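Local coordinates for polyhedrin (Uranotaenia sapphirina cypovirus, PDB 4ZQX), which builds the crystalline protein matrix of the occlusion bodies that enclose cypovirus particles, and binds ATP, at residues 19-24 against 156-161; 55-60 against 77-82; 151-156 against 226-231. All blocks are in the same frame, centred on the assembly; numbering follows the deposited sequence.

Interaction 1 (19-24 against 156-161); sequences APRAYD and GGRCEK. With ATP (adenosine-5'-triphosphate), chain B.
Two arginine side chains meet at the surface here, bringing the 3-10 turn that follows helix 4-18 against the phosphate-binding loop that leads into strand 160-166. The outstretched Arg-21 side chain reaches across, and its NH2 ends 3.2 Å from NH2 of Arg-158. Both nitrogens are donors, so they do not bond to each other; both side chains are instead paired with Glu-18, at the end of helix 4-18, in salt bridges from Arg-21 NE to OE1 and from Arg-158 NH1 to OE2. A turn about CG-CD (chi3 -57°) in Arg-158 brings its guanidinium to Arg-21. The two side chains run nearly perpendicular, yet their guanidinium planes are only 16° apart. On the loop itself, the backbone N of Arg-158 donates to O3G of ATP at 2.9 Å, and Gly-156 N donates to the same oxygen at 3.0 Å. Each arginine was modelled in two conformers, which makes the exact spacing of the guanidinium groups doubtful. One carboxylate with an oxygen for each cation probably offsets the like charges, tying the end of helix 4-18 to a loop whose main chain grips the gamma-phosphate.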
loop_
_atom_site.group_PDB
_atom_site.type_symbol
_atom_site.label_atom_id
_atom_site.label_comp_id
_atom_site.label_asym_id
_atom_site.label_seq_id
_atom_site.Cartn_x
_atom_site.Cartn_y
_atom_site.Cartn_z
ATOM N N ALA A 19 -2.664 -21.097 -19.316
ATOM C CA ALA A 19 -1.638 -20.615 -18.386
ATOM C C ALA A 19 -2.184 -20.001 -17.085
ATOM O O ALA A 19 -1.607 -20.212 -16.031
ATOM C CB ALA A 19 -0.705 -19.620 -19.079
ATOM N N PRO A 20 -3.283 -19.228 -17.153
ATOM C CA PRO A 20 -3.801 -18.622 -15.915
ATOM C C PRO A 20 -4.279 -19.609 -14.846
ATOM O O PRO A 20 -4.507 -19.202 -13.721
ATOM C CB PRO A 20 -4.978 -17.766 -16.403
ATOM C CG PRO A 20 -4.685 -17.497 -17.860
ATOM C CD PRO A 20 -4.017 -18.759 -18.344
ATOM N N ARG A 21 -4.438 -20.880 -15.189
ATOM C CA ARG A 21 -4.877 -21.865 -14.208
ATOM C C ARG A 21 -3.725 -22.353 -13.324
ATOM O O ARG A 21 -3.949 -22.999 -12.299
ATOM C CB ARG A 21 -5.563 -23.038 -14.911
ATOM C CG ARG A 21 -6.763 -22.589 -15.715
ATOM C CD ARG A 21 -7.496 -23.716 -16.421
ATOM N NE ARG A 21 -8.461 -23.162 -17.367
ATOM C CZ ARG A 21 -9.681 -22.740 -17.046
ATOM N NH1 ARG A 21 -10.119 -22.821 -15.795
ATOM N NH2 ARG A 21 -10.470 -22.236 -17.984
ATOM N N ALA A 22 -2.494 -22.031 -13.706
ATOM C CA ALA A 22 -1.322 -22.475 -12.949
ATOM C C ALA A 22 -1.177 -21.833 -11.561
ATOM O O ALA A 22 -1.581 -20.691 -11.327
ATOM C CB ALA A 22 -0.041 -22.226 -13.759
ATOM N N TYR A 23 -0.575 -22.590 -10.651
ATOM C CA TYR A 23 -0.142 -22.051 -9.378
ATOM C C TYR A 23 0.839 -20.912 -9.638
ATOM O O TYR A 23 1.740 -21.051 -10.456
ATOM C CB TYR A 23 0.506 -23.146 -8.523
ATOM C CG TYR A 23 0.858 -22.672 -7.130
ATOM C CD1 TYR A 23 -0.107 -22.584 -6.139
ATOM C CD2 TYR A 23 2.159 -22.322 -6.803
ATOM C CE1 TYR A 23 0.213 -22.143 -4.855
ATOM C CE2 TYR A 23 2.491 -21.864 -5.529
ATOM C CZ TYR A 23 1.512 -21.778 -4.561
ATOM O OH TYR A 23 1.822 -21.342 -3.298
ATOM N N ASP A 24 0.632 -19.790 -8.943
ATOM C CA ASP A 24 1.413 -18.555 -9.093
ATOM C C ASP A 24 1.113 -17.762 -10.378
ATOM O O ASP A 24 1.775 -16.757 -10.652
ATOM C CB ASP A 24 2.931 -18.795 -8.940
ATOM C CG ASP A 24 3.448 -18.510 -7.524
ATOM O OD1 ASP A 24 2.666 -18.113 -6.618
ATOM O OD2 ASP A 24 4.667 -18.694 -7.337
ATOM N N GLY A 156 -10.226 -17.917 -26.064
ATOM C CA GLY A 156 -9.818 -19.294 -25.844
ATOM C C GLY A 156 -9.637 -19.633 -24.380
ATOM O O GLY A 156 -9.536 -20.805 -24.017
ATOM N N GLY A 157 -9.583 -18.611 -23.536
ATOM C CA GLY A 157 -9.334 -18.823 -22.124
ATOM C C GLY A 157 -10.557 -19.240 -21.321
ATOM O O GLY A 157 -10.419 -19.801 -20.235
ATOM N N ARG A 158 -11.747 -18.988 -21.862
ATOM C CA ARG A 158 -12.993 -19.224 -21.131
ATOM C C ARG A 158 -12.951 -18.595 -19.736
ATOM O O ARG A 158 -13.407 -19.206 -18.761
ATOM C CB ARG A 158 -13.256 -20.733 -20.995
ATOM C CG ARG A 158 -13.093 -21.503 -22.301
ATOM C CD ARG A 158 -13.278 -23.017 -22.133
ATOM N NE ARG A 158 -12.381 -23.628 -21.148
ATOM C CZ ARG A 158 -11.078 -23.836 -21.326
ATOM N NH1 ARG A 158 -10.480 -23.454 -22.446
ATOM N NH2 ARG A 158 -10.365 -24.409 -20.366
ATOM N N CYS A 159 -12.404 -17.388 -19.618
ATOM C CA CYS A 159 -12.122 -16.857 -18.290
ATOM C C CYS A 159 -12.198 -15.353 -18.107
ATOM O O CYS A 159 -11.533 -14.824 -17.217
ATOM C CB CYS A 159 -10.736 -17.356 -17.852
ATOM S SG CYS A 159 -9.320 -16.678 -18.767
ATOM N N GLU A 160 -13.021 -14.655 -18.892
ATOM C CA GLU A 160 -13.228 -13.222 -18.641
ATOM C C GLU A 160 -14.708 -12.915 -18.400
ATOM O O GLU A 160 -15.585 -13.400 -19.135
ATOM C CB GLU A 160 -12.705 -12.341 -19.778
ATOM C CG GLU A 160 -12.852 -10.845 -19.437
ATOM C CD GLU A 160 -12.461 -9.900 -20.556
ATOM O OE1 GLU A 160 -11.590 -10.245 -21.362
ATOM O OE2 GLU A 160 -13.039 -8.794 -20.618
ATOM N N LYS A 161 -14.960 -12.104 -17.373
ATOM C CA LYS A 161 -16.279 -11.546 -17.118
ATOM C C LYS A 161 -16.139 -10.098 -16.693
ATOM O O LYS A 161 -15.066 -9.673 -16.262
ATOM C CB LYS A 161 -17.001 -12.313 -16.002
ATOM C CG LYS A 161 -17.133 -13.803 -16.250
ATOM C CD LYS A 161 -18.014 -14.451 -15.178
ATOM C CE LYS A 161 -17.899 -15.961 -15.173
ATOM N NZ LYS A 161 -18.379 -16.589 -16.435
HETATM P PG ATP B . -13.863 -17.721 -24.488
HETATM O O1G ATP B . -15.192 -18.404 -24.688
HETATM O O2G ATP B . -13.783 -16.767 -23.312
HETATM O O3G ATP B . -12.675 -18.661 -24.584
HETATM P PB ATP B . -14.264 -16.839 -27.206
HETATM O O1B ATP B . -13.363 -15.968 -28.050
HETATM O O2B ATP B . -14.427 -18.302 -27.533
HETATM O O3B ATP B . -13.742 -16.651 -25.689
HETATM P PA ATP B . -17.183 -16.669 -27.339
HETATM O O1A ATP B . -17.610 -16.375 -28.755
HETATM O O2A ATP B . -17.273 -18.088 -26.809
HETATM O O3A ATP B . -15.691 -16.065 -27.138
HETATM O "O5'" ATP B . -18.075 -15.719 -26.371
HETATM C "C5'" ATP B . -17.912 -15.737 -24.950
HETATM C "C4'" ATP B . -19.083 -14.985 -24.336
HETATM O "O4'" ATP B . -19.023 -13.603 -24.701
HETATM C "C3'" ATP B . -20.426 -15.498 -24.836
HETATM O "O3'" ATP B . -21.300 -15.661 -23.723
HETATM C "C2'" ATP B . -20.954 -14.404 -25.743
HETATM O "O2'" ATP B . -22.384 -14.284 -25.778
HETATM C "C1'" ATP B . -20.302 -13.161 -25.162
HETATM N N9 ATP B . -20.218 -12.111 -26.203
HETATM C C8 ATP B . -19.580 -12.202 -27.393
HETATM N N7 ATP B . -19.719 -11.053 -28.105
HETATM C C5 ATP B . -20.460 -10.220 -27.355
HETATM C C6 ATP B . -20.979 -8.855 -27.513
HETATM N N6 ATP B . -20.681 -8.209 -28.657
HETATM N N1 ATP B . -21.723 -8.319 -26.514
HETATM C C2 ATP B . -21.984 -9.020 -25.389
HETATM N N3 ATP B . -21.542 -10.274 -25.184
HETATM C C4 ATP B . -20.790 -10.914 -26.108
#

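Interaction 2 (55-60 against 77-82); sequences IKSSEL and RSINGY
Helix-against-helix packing joins the short helical turn 57-60, whose backbone bonds are partly weak and which follows strand 50-55, to helix 72-83, with Ile-79 as the residue that bridges them. The backbones come nearest at Ser-58 and Ile-79, whose CA atoms lie 7.5 Å apart, and the isoleucine side chain fills that separation. Its CG1 lies anti to the carbonyl carbon (chi1 -71°) and CD1 continues in an extended line (chi2 164°), so the delta methyl is carried straight into the first turn of helix 57-60. There it meets Ser-57 OG at 3.5 Å, while the other branch, CG2, stands 3.9 Å from the same OG. These are van der Waals contacts of methyl groups beside a hydroxyl whose polar need is met elsewhere: Ser-57 OG is hydrogen-bonded to the carbonyl O of Pro-122. All three touching residues are buried.

The start of the short helix is held by Glu-59, which turns back so that OE1 accepts a hydrogen bond from Lys-56 N at 2.9 Å, an arrangement resembling the glutamate half of a capping box. Just before the short helix, Lys-56 NZ makes a salt bridge to Glu-72 at the start of helix 72-83, and it also pairs with Glu-206 of the third subunit. Asn-80, next to Ile-79, is hydrogen-bonded to Gln-209 of that subunit, which places this packing beside a subunit interface. Beyond the Ser-57 hydroxyl, Ile-79 CD1 rests 3.6 Å from Ser-58 N.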
loop_
_atom_site.group_PDB
_atom_site.type_symbol
_atom_site.label_atom_id
_atom_site.label_comp_id
_atom_site.label_asym_id
_atom_site.label_seq_id
_atom_site.Cartn_x
_atom_site.Cartn_y
_atom_site.Cartn_z
ATOM N N ILE A 55 -9.288 1.571 -4.073
ATOM C CA ILE A 55 -9.145 2.888 -4.676
ATOM C C ILE A 55 -9.833 3.945 -3.814
ATOM O O ILE A 55 -11.019 3.832 -3.503
ATOM C CB ILE A 55 -9.744 2.923 -6.104
ATOM C CG1 ILE A 55 -9.119 1.824 -6.975
ATOM C CG2 ILE A 55 -9.510 4.296 -6.743
ATOM C CD1 ILE A 55 -9.687 1.717 -8.385
ATOM N N LYS A 56 -9.073 4.973 -3.442
ATOM C CA LYS A 56 -9.596 6.099 -2.684
ATOM C C LYS A 56 -10.478 6.971 -3.568
ATOM O O LYS A 56 -10.315 7.025 -4.793
ATOM C CB LYS A 56 -8.432 6.943 -2.159
ATOM C CG LYS A 56 -7.524 6.184 -1.199
ATOM C CD LYS A 56 -6.194 6.879 -0.938
ATOM C CE LYS A 56 -6.348 8.184 -0.201
ATOM N NZ LYS A 56 -5.024 8.767 0.170
ATOM N N SER A 57 -11.396 7.694 -2.955
ATOM C CA SER A 57 -12.248 8.584 -3.730
ATOM C C SER A 57 -11.432 9.659 -4.473
ATOM O O SER A 57 -11.792 10.065 -5.574
ATOM C CB SER A 57 -13.281 9.230 -2.817
ATOM O OG SER A 57 -12.639 9.981 -1.807
ATOM N N SER A 58 -10.333 10.116 -3.881
ATOM C CA SER A 58 -9.477 11.127 -4.529
ATOM C C SER A 58 -8.783 10.595 -5.799
ATOM O O SER A 58 -8.495 11.351 -6.727
ATOM C CB SER A 58 -8.427 11.685 -3.545
ATOM O OG SER A 58 -7.529 10.682 -3.102
ATOM N N GLU A 59 -8.536 9.294 -5.839
ATOM C CA GLU A 59 -7.884 8.668 -6.977
ATOM C C GLU A 59 -8.859 8.460 -8.130
ATOM O O GLU A 59 -8.449 8.324 -9.279
ATOM C CB GLU A 59 -7.266 7.317 -6.558
ATOM C CG GLU A 59 -6.047 7.456 -5.655
ATOM C CD GLU A 59 -5.604 6.140 -5.007
ATOM O OE1 GLU A 59 -6.456 5.293 -4.673
ATOM O OE2 GLU A 59 -4.386 5.969 -4.818
ATOM N N LEU A 60 -10.152 8.429 -7.817
ATOM C CA LEU A 60 -11.178 8.142 -8.816
ATOM C C LEU A 60 -11.679 9.386 -9.519
ATOM O O LEU A 60 -12.431 9.286 -10.482
ATOM C CB LEU A 60 -12.382 7.445 -8.170
ATOM C CG LEU A 60 -12.527 5.931 -8.275
ATOM C CD1 LEU A 60 -13.873 5.524 -7.688
ATOM C CD2 LEU A 60 -12.381 5.433 -9.705
ATOM N N ARG A 77 -10.520 18.334 -1.125
ATOM C CA ARG A 77 -11.300 19.522 -0.762
ATOM C C ARG A 77 -12.667 19.496 -1.448
ATOM O O ARG A 77 -13.682 19.781 -0.819
ATOM C CB ARG A 77 -10.537 20.803 -1.124
ATOM C CG ARG A 77 -11.234 22.096 -0.680
ATOM C CD ARG A 77 -10.311 23.287 -0.859
ATOM N NE ARG A 77 -9.801 23.363 -2.231
ATOM C CZ ARG A 77 -8.685 23.994 -2.596
ATOM N NH1 ARG A 77 -7.938 24.621 -1.692
ATOM N NH2 ARG A 77 -8.310 23.993 -3.873
ATOM N N SER A 78 -12.694 19.114 -2.724
ATOM C CA SER A 78 -13.947 19.064 -3.480
ATOM C C SER A 78 -14.853 17.936 -3.003
ATOM O O SER A 78 -16.064 18.109 -2.866
ATOM C CB SER A 78 -13.675 18.924 -4.986
ATOM O OG SER A 78 -13.032 20.086 -5.492
ATOM N N ILE A 79 -14.251 16.786 -2.740
ATOM C CA ILE A 79 -14.972 15.619 -2.233
ATOM C C ILE A 79 -15.650 15.900 -0.874
ATOM O O ILE A 79 -16.767 15.437 -0.614
ATOM C CB ILE A 79 -13.993 14.422 -2.118
ATOM C CG1 ILE A 79 -13.630 13.936 -3.521
ATOM C CG2 ILE A 79 -14.588 13.270 -1.289
ATOM C CD1 ILE A 79 -12.399 13.038 -3.577
ATOM N N ASN A 80 -14.977 16.665 -0.023
ATOM C CA ASN A 80 -15.474 16.946 1.322
ATOM C C ASN A 80 -16.930 17.454 1.387
ATOM O O ASN A 80 -17.697 17.061 2.268
ATOM C CB ASN A 80 -14.563 17.970 2.020
ATOM C CG ASN A 80 -13.270 17.363 2.568
ATOM O OD1 ASN A 80 -13.117 16.139 2.672
ATOM N ND2 ASN A 80 -12.334 18.232 2.937
ATOM N N GLY A 81 -17.313 18.308 0.449
ATOM C CA GLY A 81 -18.643 18.899 0.488
ATOM C C GLY A 81 -19.753 17.900 0.221
ATOM O O GLY A 81 -20.923 18.184 0.488
ATOM N N TYR A 82 -19.399 16.740 -0.328
ATOM C CA TYR A 82 -20.371 15.664 -0.525
ATOM C C TYR A 82 -20.489 14.811 0.731
ATOM O O TYR A 82 -21.543 14.237 1.014
ATOM C CB TYR A 82 -19.946 14.762 -1.673
ATOM C CG TYR A 82 -20.011 15.427 -3.043
ATOM C CD1 TYR A 82 -18.927 16.123 -3.555
ATOM C CD2 TYR A 82 -21.168 15.329 -3.831
ATOM C CE1 TYR A 82 -18.991 16.716 -4.828
ATOM C CE2 TYR A 82 -21.239 15.915 -5.066
ATOM C CZ TYR A 82 -20.155 16.600 -5.573
ATOM O OH TYR A 82 -20.254 17.174 -6.830
#

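Interaction 3 (151-156 against 226-231); sequences DLPSCG and GMTMLD. With ATP (adenosine-5'-triphosphate), chain B.
A single peptide group, the one joining Pro-153 to Ser-154, is engaged at both ends: Thr-228 holds its oxygen and ATP receives its N-H. Thr-228 OG1 donates to Pro-153 O at 2.8 Å, the one hydrogen bond between the two segments. The hydroxyl approaches from a point tilted 32° out of the carbonyl plane, with a C=O...donor angle of 148°. Its position follows from chi1 of -55°, which sets OG1 beside the backbone N of Thr-228, whose own N-H probably donates to Glu-160 OE1. At the other end of the peptide, Ser-154 N is shared between O2G of ATP at 2.9 Å and the bridging O3B. Being bonded at both ends probably polarises this peptide and fixes its rotation.

The Ser-154 side chain strengthens the hold on the phosphate. Its OG donates to O2G at 2.7 Å and in turn accepts from the backbone N of Cys-159, so a residue further along the loop helps to orient it. Cys-155 N adds weak bonds to O3B and O1B.

Farther toward the base, the contact becomes apolar. Leu-152 CD2 lies 4.3 Å from Leu-230 CD1, and that same Leu-230 methyl reaches 3.6 Å from N1 of the adenine. Pro-153 packs its ring alongside the nucleoside, with CD 3.3 Å from O4' and CG 3.6 Å from C8. Ile-236, another pocket residue, packs against Pro-153, Thr-228 and Leu-230. Together the two segments form much of the ATP pocket, in which main-chain N-H groups of a glycine-containing loop between antiparallel strands 150-152 and 160-166 bind the triphosphate and aliphatic side chains receive the adenine.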
loop_
_atom_site.group_PDB
_atom_site.type_symbol
_atom_site.label_atom_id
_atom_site.label_comp_id
_atom_site.label_asym_id
_atom_site.label_seq_id
_atom_site.Cartn_x
_atom_site.Cartn_y
_atom_site.Cartn_z
ATOM N N ASP A 151 -20.590 -12.268 -19.180
ATOM C CA ASP A 151 -19.518 -13.032 -19.830
ATOM C C ASP A 151 -19.041 -12.304 -21.072
ATOM O O ASP A 151 -19.876 -11.775 -21.817
ATOM C CB ASP A 151 -19.975 -14.443 -20.249
ATOM C CG ASP A 151 -20.414 -15.297 -19.081
ATOM O OD1 ASP A 151 -20.107 -14.961 -17.917
ATOM O OD2 ASP A 151 -21.069 -16.327 -19.335
ATOM N N LEU A 152 -17.716 -12.300 -21.293
ATOM C CA LEU A 152 -17.107 -11.681 -22.469
ATOM C C LEU A 152 -16.047 -12.600 -23.049
ATOM O O LEU A 152 -15.488 -13.417 -22.327
ATOM C CB LEU A 152 -16.463 -10.342 -22.121
ATOM C CG LEU A 152 -17.393 -9.188 -21.747
ATOM C CD1 LEU A 152 -16.587 -7.946 -21.417
ATOM C CD2 LEU A 152 -18.402 -8.879 -22.865
ATOM N N PRO A 153 -15.768 -12.476 -24.360
ATOM C CA PRO A 153 -14.765 -13.353 -24.977
ATOM C C PRO A 153 -13.373 -13.159 -24.395
ATOM O O PRO A 153 -12.963 -12.009 -24.208
ATOM C CB PRO A 153 -14.755 -12.900 -26.438
ATOM C CG PRO A 153 -16.076 -12.305 -26.663
ATOM C CD PRO A 153 -16.474 -11.665 -25.360
ATOM N N SER A 154 -12.677 -14.263 -24.122
ATOM C CA SER A 154 -11.284 -14.218 -23.693
ATOM C C SER A 154 -10.383 -14.927 -24.703
ATOM O O SER A 154 -9.226 -15.232 -24.416
ATOM C CB SER A 154 -11.126 -14.840 -22.308
ATOM O OG SER A 154 -11.388 -16.228 -22.312
ATOM N N CYS A 155 -10.928 -15.180 -25.885
ATOM C CA CYS A 155 -10.143 -15.691 -27.010
ATOM C C CYS A 155 -9.481 -17.049 -26.739
ATOM O O CYS A 155 -8.344 -17.311 -27.156
ATOM C CB CYS A 155 -9.112 -14.646 -27.433
ATOM S SG CYS A 155 -9.862 -13.131 -28.051
ATOM N N GLY A 156 -10.226 -17.917 -26.064
ATOM C CA GLY A 156 -9.818 -19.294 -25.844
ATOM C C GLY A 156 -9.637 -19.633 -24.380
ATOM O O GLY A 156 -9.536 -20.805 -24.017
ATOM N N GLY A 226 -4.611 -7.977 -24.339
ATOM C CA GLY A 226 -5.584 -9.053 -24.407
ATOM C C GLY A 226 -6.629 -9.063 -23.305
ATOM O O GLY A 226 -6.927 -10.118 -22.768
ATOM N N MET A 227 -7.164 -7.893 -22.970
ATOM C CA MET A 227 -8.384 -7.784 -22.174
ATOM C C MET A 227 -9.478 -7.271 -23.098
ATOM O O MET A 227 -9.382 -6.173 -23.622
ATOM C CB MET A 227 -8.218 -6.806 -21.011
ATOM C CG MET A 227 -9.426 -6.782 -20.050
ATOM S SD MET A 227 -9.560 -8.281 -19.039
ATOM C CE MET A 227 -8.450 -7.866 -17.691
ATOM N N THR A 228 -10.524 -8.064 -23.289
ATOM C CA THR A 228 -11.610 -7.655 -24.155
ATOM C C THR A 228 -12.494 -6.658 -23.414
ATOM O O THR A 228 -12.804 -6.868 -22.259
ATOM C CB THR A 228 -12.432 -8.893 -24.581
ATOM O OG1 THR A 228 -11.548 -9.851 -25.189
ATOM C CG2 THR A 228 -13.511 -8.513 -25.562
ATOM N N MET A 229 -12.864 -5.560 -24.062
ATOM C CA MET A 229 -13.744 -4.573 -23.436
ATOM C C MET A 229 -14.980 -4.370 -24.294
ATOM O O MET A 229 -14.961 -4.637 -25.492
ATOM C CB MET A 229 -12.995 -3.255 -23.231
ATOM C CG MET A 229 -11.866 -3.407 -22.255
ATOM S SD MET A 229 -11.066 -1.859 -21.867
ATOM C CE MET A 229 -9.876 -2.443 -20.691
ATOM N N LEU A 230 -16.044 -3.893 -23.661
ATOM C CA LEU A 230 -17.331 -3.708 -24.303
ATOM C C LEU A 230 -17.661 -2.228 -24.294
ATOM O O LEU A 230 -17.538 -1.578 -23.250
ATOM C CB LEU A 230 -18.398 -4.466 -23.518
ATOM C CG LEU A 230 -19.743 -4.659 -24.205
ATOM C CD1 LEU A 230 -19.578 -5.608 -25.369
ATOM C CD2 LEU A 230 -20.794 -5.187 -23.231
ATOM N N ASP A 231 -18.082 -1.692 -25.442
ATOM C CA ASP A 231 -18.413 -0.274 -25.535
ATOM C C ASP A 231 -19.910 -0.039 -25.355
ATOM O O ASP A 231 -20.674 -0.983 -25.093
ATOM C CB ASP A 231 -17.871 0.349 -26.844
ATOM C CG ASP A 231 -18.577 -0.142 -28.094
ATOM O OD1 ASP A 231 -19.706 -0.671 -27.997
ATOM O OD2 ASP A 231 -17.986 0.005 -29.189
HETATM P PG ATP B . -13.863 -17.721 -24.488
HETATM O O1G ATP B . -15.192 -18.404 -24.688
HETATM O O2G ATP B . -13.783 -16.767 -23.312
HETATM O O3G ATP B . -12.675 -18.661 -24.584
HETATM P PB ATP B . -14.264 -16.839 -27.206
HETATM O O1B ATP B . -13.363 -15.968 -28.050
HETATM O O2B ATP B . -14.427 -18.302 -27.533
HETATM O O3B ATP B . -13.742 -16.651 -25.689
HETATM P PA ATP B . -17.183 -16.669 -27.339
HETATM O O1A ATP B . -17.610 -16.375 -28.755
HETATM O O2A ATP B . -17.273 -18.088 -26.809
HETATM O O3A ATP B . -15.691 -16.065 -27.138
HETATM O "O5'" ATP B . -18.075 -15.719 -26.371
HETATM C "C5'" ATP B . -17.912 -15.737 -24.950
HETATM C "C4'" ATP B . -19.083 -14.985 -24.336
HETATM O "O4'" ATP B . -19.023 -13.603 -24.701
HETATM C "C3'" ATP B . -20.426 -15.498 -24.836
HETATM O "O3'" ATP B . -21.300 -15.661 -23.723
HETATM C "C2'" ATP B . -20.954 -14.404 -25.743
HETATM O "O2'" ATP B . -22.384 -14.284 -25.778
HETATM C "C1'" ATP B . -20.302 -13.161 -25.162
HETATM N N9 ATP B . -20.218 -12.111 -26.203
HETATM C C8 ATP B . -19.580 -12.202 -27.393
HETATM N N7 ATP B . -19.719 -11.053 -28.105
HETATM C C5 ATP B . -20.460 -10.220 -27.355
HETATM C C6 ATP B . -20.979 -8.855 -27.513
HETATM N N6 ATP B . -20.681 -8.209 -28.657
HETATM N N1 ATP B . -21.723 -8.319 -26.514
HETATM C C2 ATP B . -21.984 -9.020 -25.389
HETATM N N3 ATP B . -21.542 -10.274 -25.184
HETATM C C4 ATP B . -20.790 -10.914 -26.108
#

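How the interactions relate
Interactions 1 and 3 belong to one site: their centres are 13 Å apart, they share Gly-156, and both touch ATP and the second subunit. Strands 150-152 and 160-166, neighbours in the six-stranded antiparallel sheet, carry them, and the Lys-161 to Asp-151 salt bridge links the two directly. Their segments alternate along the chain, and residues near both termini meet the loop that runs through 151-161. Interaction 2 is nested within the sequence closed by interaction 1 and precedes interaction 3. It lies on the opposite side of the chain's centre, its own centre 35 and 31 Å from those of interactions 1 and 3, separating this helix packing from the nucleotide pocket.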